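Local coordinates for protein peptide methionine sulfoxide reductase MsrA (PDB 5FA9) that probably repairs oxidatively damaged proteins by reducing both S and R epimers of methionine sulfoxide back to methionine, through fused MsrA and MsrB domains, at residues A192-F197 and C230-F235; D205-Y210 and Y310-G315. The protein carries 2 engineered substitutions. All blocks are in the same frame, centred on the assembly; numbering follows the deposited sequence.

Contact 1: A192-F197 and C230-F235; sequences ATERPF and CGWPSF
Two aromatic rings, one from each segment, carry this contact: Phe197 sets a face against the backbone of Gly231, and Trp232 offers a face to Pro196 and an edge to Glu194. Gly231 CA stands 3.4 Å from the centroid of the Phe197 ring and only 4° off its normal, a centred CH-pi contact. With no side chain of its own, Gly231 lies close against both Pro196 and this ring, at a positive phi (93°). On the indole, Pro196 CA lies over one face, offset toward the rim, and Pro196 CG packs 3.6 Å from Trp232 CZ2. At the edge, Trp232 NE1 donates to Glu194 O at 2.8 Å; the acceptor sits in the indole plane, although the N-H meets the carbonyl from above the carbonyl plane. The joined parts belong to the MsrB (SelR) domain, whose beta-tent fold is built on antiparallel sheets: the loop following helix 182-190 is laid across the turn that leads into strand 234-235. A nearly straight bond from Phe197 N to Gly231 O, 2.7 Å long, uses a lone pair in the carbonyl plane. That carbonyl is gripped twice, because a water donates to Gly231 O and also to Glu194 OE2. The Glu194 side chain leaves between its backbone N and carbonyl carbon (chi1 69°) and runs extended past the indole, its carboxylate nearly coplanar with the ring. Both carboxylate oxygens are satisfied beyond the two segments, OE2 by Gly288 N and OE1 by Ala289 N.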
loop_
_atom_site.group_PDB
_atom_site.type_symbol
_atom_site.label_atom_id
_atom_site.label_comp_id
_atom_site.label_asym_id
_atom_site.label_seq_id
_atom_site.Cartn_x
_atom_site.Cartn_y
_atom_site.Cartn_z
ATOM N N ALA B 192 20.509 -28.287 -13.826
ATOM C CA ALA B 192 19.720 -28.891 -14.893
ATOM C C ALA B 192 18.249 -28.518 -14.758
ATOM O O ALA B 192 17.828 -27.962 -13.743
ATOM C CB ALA B 192 19.886 -30.400 -14.895
ATOM N N THR B 193 17.471 -28.830 -15.788
ATOM C CA THR B 193 16.041 -28.553 -15.777
ATOM C C THR B 193 15.252 -29.783 -16.206
ATOM O O THR B 193 15.412 -30.273 -17.324
ATOM C CB THR B 193 15.684 -27.372 -16.700
ATOM O OG1 THR B 193 16.288 -26.172 -16.201
ATOM C CG2 THR B 193 14.175 -27.182 -16.767
ATOM N N GLU B 194 14.407 -30.280 -15.308
ATOM C CA GLU B 194 13.568 -31.434 -15.599
ATOM C C GLU B 194 12.631 -31.113 -16.759
ATOM O O GLU B 194 12.233 -29.962 -16.939
ATOM C CB GLU B 194 12.772 -31.841 -14.357
ATOM C CG GLU B 194 11.703 -30.834 -13.953
ATOM C CD GLU B 194 11.059 -31.155 -12.618
ATOM O OE1 GLU B 194 11.617 -31.983 -11.868
ATOM O OE2 GLU B 194 9.997 -30.571 -12.315
ATOM N N ARG B 195 12.283 -32.125 -17.546
ATOM C CA ARG B 195 11.388 -31.909 -18.675
ATOM C C ARG B 195 9.983 -31.618 -18.161
ATOM O O ARG B 195 9.568 -32.168 -17.142
ATOM C CB ARG B 195 11.384 -33.110 -19.627
ATOM C CG ARG B 195 12.666 -33.927 -19.611
ATOM C CD ARG B 195 12.628 -35.064 -20.623
ATOM N NE ARG B 195 11.319 -35.703 -20.727
ATOM C CZ ARG B 195 10.530 -35.607 -21.792
ATOM N NH1 ARG B 195 10.913 -34.894 -22.843
ATOM N NH2 ARG B 195 9.356 -36.221 -21.807
ATOM N N PRO B 196 9.259 -30.725 -18.857
ATOM C CA PRO B 196 7.913 -30.283 -18.472
ATOM C C PRO B 196 6.932 -31.429 -18.222
ATOM O O PRO B 196 7.005 -32.458 -18.896
ATOM C CB PRO B 196 7.463 -29.449 -19.672
ATOM C CG PRO B 196 8.713 -28.964 -20.294
ATOM C CD PRO B 196 9.760 -30.007 -20.043
ATOM N N PHE B 197 6.046 -31.240 -17.246
ATOM C CA PHE B 197 4.954 -32.170 -16.944
ATOM C C PHE B 197 5.428 -33.552 -16.488
ATOM O O PHE B 197 4.645 -34.502 -16.467
ATOM C CB PHE B 197 4.032 -32.324 -18.161
ATOM C CG PHE B 197 3.499 -31.023 -18.692
ATOM C CD1 PHE B 197 2.368 -30.443 -18.143
ATOM C CD2 PHE B 197 4.127 -30.384 -19.750
ATOM C CE1 PHE B 197 1.877 -29.245 -18.634
ATOM C CE2 PHE B 197 3.642 -29.187 -20.243
ATOM C CZ PHE B 197 2.516 -28.617 -19.685
ATOM N N CYS B 230 2.868 -24.452 -17.611
ATOM C CA CYS B 230 4.155 -24.545 -18.292
ATOM C C CYS B 230 4.873 -25.859 -17.990
ATOM O O CYS B 230 5.980 -26.093 -18.474
ATOM C CB CYS B 230 5.045 -23.362 -17.909
ATOM S SG CYS B 230 4.401 -21.753 -18.429
ATOM N N GLY B 231 4.240 -26.712 -17.193
ATOM C CA GLY B 231 4.769 -28.038 -16.925
ATOM C C GLY B 231 5.632 -28.156 -15.682
ATOM O O GLY B 231 6.105 -29.244 -15.356
ATOM N N TRP B 232 5.841 -27.044 -14.987
ATOM C CA TRP B 232 6.621 -27.060 -13.753
ATOM C C TRP B 232 5.810 -26.536 -12.576
ATOM O O TRP B 232 4.916 -25.708 -12.757
ATOM C CB TRP B 232 7.899 -26.229 -13.906
ATOM C CG TRP B 232 8.859 -26.762 -14.922
ATOM C CD1 TRP B 232 9.666 -27.854 -14.793
ATOM C CD2 TRP B 232 9.130 -26.212 -16.217
ATOM N NE1 TRP B 232 10.414 -28.026 -15.933
ATOM C CE2 TRP B 232 10.104 -27.031 -16.820
ATOM C CE3 TRP B 232 8.639 -25.111 -16.923
ATOM C CZ2 TRP B 232 10.598 -26.782 -18.099
ATOM C CZ3 TRP B 232 9.130 -24.867 -18.194
ATOM C CH2 TRP B 232 10.099 -25.698 -18.769
ATOM N N PRO B 233 6.108 -27.035 -11.365
ATOM C CA PRO B 233 5.539 -26.477 -10.134
ATOM C C PRO B 233 5.765 -24.971 -10.053
ATOM O O PRO B 233 6.909 -24.519 -10.099
ATOM C CB PRO B 233 6.305 -27.210 -9.032
ATOM C CG PRO B 233 6.660 -28.519 -9.643
ATOM C CD PRO B 233 6.913 -28.242 -11.103
ATOM N N SER B 234 4.684 -24.207 -9.934
ATOM C CA SER B 234 4.774 -22.753 -9.961
ATOM C C SER B 234 4.213 -22.127 -8.689
ATOM O O SER B 234 3.170 -22.542 -8.187
ATOM C CB SER B 234 4.043 -22.198 -11.184
ATOM O OG SER B 234 4.580 -22.732 -12.381
ATOM N N PHE B 235 4.918 -21.124 -8.177
ATOM C CA PHE B 235 4.520 -20.450 -6.948
ATOM C C PHE B 235 4.520 -18.935 -7.136
ATOM O O PHE B 235 5.235 -18.407 -7.988
ATOM C CB PHE B 235 5.448 -20.841 -5.795
ATOM C CG PHE B 235 5.501 -22.320 -5.534
ATOM C CD1 PHE B 235 6.421 -23.121 -6.190
ATOM C CD2 PHE B 235 4.632 -22.910 -4.630
ATOM C CE1 PHE B 235 6.472 -24.483 -5.952
ATOM C CE2 PHE B 235 4.679 -24.270 -4.388
ATOM C CZ PHE B 235 5.601 -25.057 -5.050
HETATM O O HOH W 1 7.773 -31.014 -14.198
#

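Contact 2: D205-Y210 and Y310-G315; sequences DAEGIY and YVKPTG
Val311, on the short, weakly bonded helix 308-311, is the first residue of its segment to press on 205-210, and it does so with both methyl branches. Its CG1, anti to the backbone N (chi1 -177°), reaches the start of the strand, 3.7 Å from Gly208 N and a little farther from Glu207 CB. The other branch, CG2, meets Ile209 CG2 at 3.6 Å, the two side chains crossing at about a right angle. Lys312 comes next. Its chain is extended until a bend at the last torsion (chi4 -75°) turns the ammonium to the Glu207 carboxylate, in a salt bridge with 2.7 Å between Lys312 NZ and Glu207 OE1. The approach is on the syn side, 27° out of the carboxylate plane, and a weak second bond of 3.0 Å links Lys312 NZ to Glu207 OE2. Tyr296 adds a cation-pi partner for the same lysine. From Lys312 to Gly315 the chain folds into a type I beta turn, closed by Gly315 N to Lys312 O. The apolar Val311 contact and the salt bridge beside it pack the C-terminal segment on strand 208-212, the central strand of a three-stranded antiparallel sheet in the MsrB domain.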
loop_
_atom_site.group_PDB
_atom_site.type_symbol
_atom_site.label_atom_id
_atom_site.label_comp_id
_atom_site.label_asym_id
_atom_site.label_seq_id
_atom_site.Cartn_x
_atom_site.Cartn_y
_atom_site.Cartn_z
ATOM N N ASP B 205 -1.977 -30.347 -5.575
ATOM C CA ASP B 205 -2.615 -29.252 -4.848
ATOM C C ASP B 205 -2.881 -29.615 -3.380
ATOM O O ASP B 205 -3.667 -28.952 -2.699
ATOM C CB ASP B 205 -3.919 -28.842 -5.543
ATOM C CG ASP B 205 -4.458 -27.509 -5.042
ATOM O OD1 ASP B 205 -3.645 -26.612 -4.739
ATOM O OD2 ASP B 205 -5.698 -27.362 -4.954
ATOM N N ALA B 206 -2.234 -30.641 -2.873
ATOM C CA ALA B 206 -2.419 -31.017 -1.496
ATOM C C ALA B 206 -1.849 -29.960 -0.573
ATOM O O ALA B 206 -0.991 -29.227 -0.955
ATOM C CB ALA B 206 -1.803 -32.378 -1.227
ATOM N N GLU B 207 -2.370 -29.868 0.633
ATOM C CA GLU B 207 -1.921 -28.866 1.593
ATOM C C GLU B 207 -0.660 -29.314 2.317
ATOM O O GLU B 207 -0.566 -30.448 2.787
ATOM C CB GLU B 207 -3.022 -28.559 2.609
ATOM C CG GLU B 207 -4.263 -27.928 2.007
ATOM C CD GLU B 207 -5.299 -27.577 3.055
ATOM O OE1 GLU B 207 -5.410 -26.383 3.405
ATOM O OE2 GLU B 207 -5.998 -28.496 3.533
ATOM N N GLY B 208 0.309 -28.409 2.401
ATOM C CA GLY B 208 1.580 -28.701 3.035
ATOM C C GLY B 208 2.659 -27.758 2.544
ATOM O O GLY B 208 2.373 -26.778 1.859
ATOM N N ILE B 209 3.905 -28.052 2.897
ATOM C CA ILE B 209 5.026 -27.225 2.472
ATOM C C ILE B 209 5.954 -27.984 1.530
ATOM O O ILE B 209 6.022 -29.214 1.563
ATOM C CB ILE B 209 5.846 -26.714 3.674
ATOM C CG1 ILE B 209 6.352 -27.887 4.515
ATOM C CG2 ILE B 209 5.013 -25.772 4.522
ATOM C CD1 ILE B 209 7.270 -27.474 5.647
ATOM N N TYR B 210 6.666 -27.239 0.694
ATOM C CA TYR B 210 7.667 -27.826 -0.185
ATOM C C TYR B 210 9.049 -27.493 0.355
ATOM O O TYR B 210 9.399 -26.327 0.538
ATOM C CB TYR B 210 7.494 -27.331 -1.621
ATOM C CG TYR B 210 6.204 -27.802 -2.254
ATOM C CD1 TYR B 210 5.020 -27.099 -2.073
ATOM C CD2 TYR B 210 6.169 -28.960 -3.019
ATOM C CE1 TYR B 210 3.839 -27.531 -2.644
ATOM C CE2 TYR B 210 4.993 -29.400 -3.595
ATOM C CZ TYR B 210 3.832 -28.682 -3.404
ATOM O OH TYR B 210 2.660 -29.117 -3.975
ATOM N N TYR B 310 1.851 -20.693 7.444
ATOM C CA TYR B 310 2.126 -20.407 6.040
ATOM C C TYR B 310 1.253 -21.264 5.127
ATOM O O TYR B 310 1.032 -20.923 3.965
ATOM C CB TYR B 310 3.606 -20.627 5.722
ATOM C CG TYR B 310 4.527 -19.673 6.449
ATOM C CD1 TYR B 310 4.572 -18.326 6.109
ATOM C CD2 TYR B 310 5.352 -20.118 7.472
ATOM C CE1 TYR B 310 5.409 -17.449 6.771
ATOM C CE2 TYR B 310 6.196 -19.247 8.139
ATOM C CZ TYR B 310 6.220 -17.916 7.784
ATOM O OH TYR B 310 7.058 -17.047 8.447
ATOM N N VAL B 311 0.760 -22.377 5.661
ATOM C CA VAL B 311 -0.151 -23.243 4.923
ATOM C C VAL B 311 -1.596 -22.848 5.206
ATOM O O VAL B 311 -2.406 -22.712 4.289
ATOM C CB VAL B 311 0.053 -24.725 5.283
ATOM C CG1 VAL B 311 -0.866 -25.605 4.447
ATOM C CG2 VAL B 311 1.505 -25.122 5.081
ATOM N N LYS B 312 -1.910 -22.665 6.485
ATOM C CA LYS B 312 -3.251 -22.269 6.901
ATOM C C LYS B 312 -3.210 -21.008 7.759
ATOM O O LYS B 312 -3.163 -21.092 8.986
ATOM C CB LYS B 312 -3.933 -23.401 7.672
ATOM C CG LYS B 312 -4.216 -24.645 6.849
ATOM C CD LYS B 312 -4.911 -25.703 7.692
ATOM C CE LYS B 312 -5.207 -26.954 6.881
ATOM N NZ LYS B 312 -6.356 -26.749 5.957
ATOM N N PRO B 313 -3.223 -19.834 7.110
ATOM C CA PRO B 313 -3.177 -18.529 7.785
ATOM C C PRO B 313 -4.344 -18.316 8.747
ATOM O O PRO B 313 -4.210 -17.576 9.721
ATOM C CB PRO B 313 -3.239 -17.528 6.625
ATOM C CG PRO B 313 -3.792 -18.295 5.473
ATOM C CD PRO B 313 -3.296 -19.693 5.646
ATOM N N THR B 314 -5.474 -18.959 8.469
ATOM C CA THR B 314 -6.642 -18.867 9.335
ATOM C C THR B 314 -7.022 -20.243 9.871
ATOM O O THR B 314 -8.171 -20.480 10.243
ATOM C CB THR B 314 -7.849 -18.255 8.599
ATOM O OG1 THR B 314 -8.162 -19.048 7.447
ATOM C CG2 THR B 314 -7.542 -16.831 8.161
ATOM N N GLY B 315 -6.044 -21.142 9.911
ATOM C CA GLY B 315 -6.256 -22.491 10.403
ATOM C C GLY B 315 -6.643 -22.582 11.866
ATOM O O GLY B 315 -6.480 -21.631 12.630
#

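In the fold
The two contacts, whose centres lie 21 Å apart, illustrate how distant stretches of sequence can be tied into one domain. Along the chain the segments alternate: 192-197, 205-210, 230-235, then 310-315. The second segment of contact 1 runs into strand 234-235 of the six-stranded antiparallel sheet, whereas contact 2 starts from strand 208-212 of the three-stranded one. The sheets meet between them, where Phe235 and Tyr210 pack edge-to-face, with Phe235 CZ 3.7 Å from Tyr210 CD1. Contact 1 lies far out in the MsrB part, its centre 24 Å from that of the chain, against 14 Å for contact 2, which faces the MsrA part, whose helices 65-74 and 104-115 touch the 310-315 segment. The C-terminal segment therefore bridges the two fused halves.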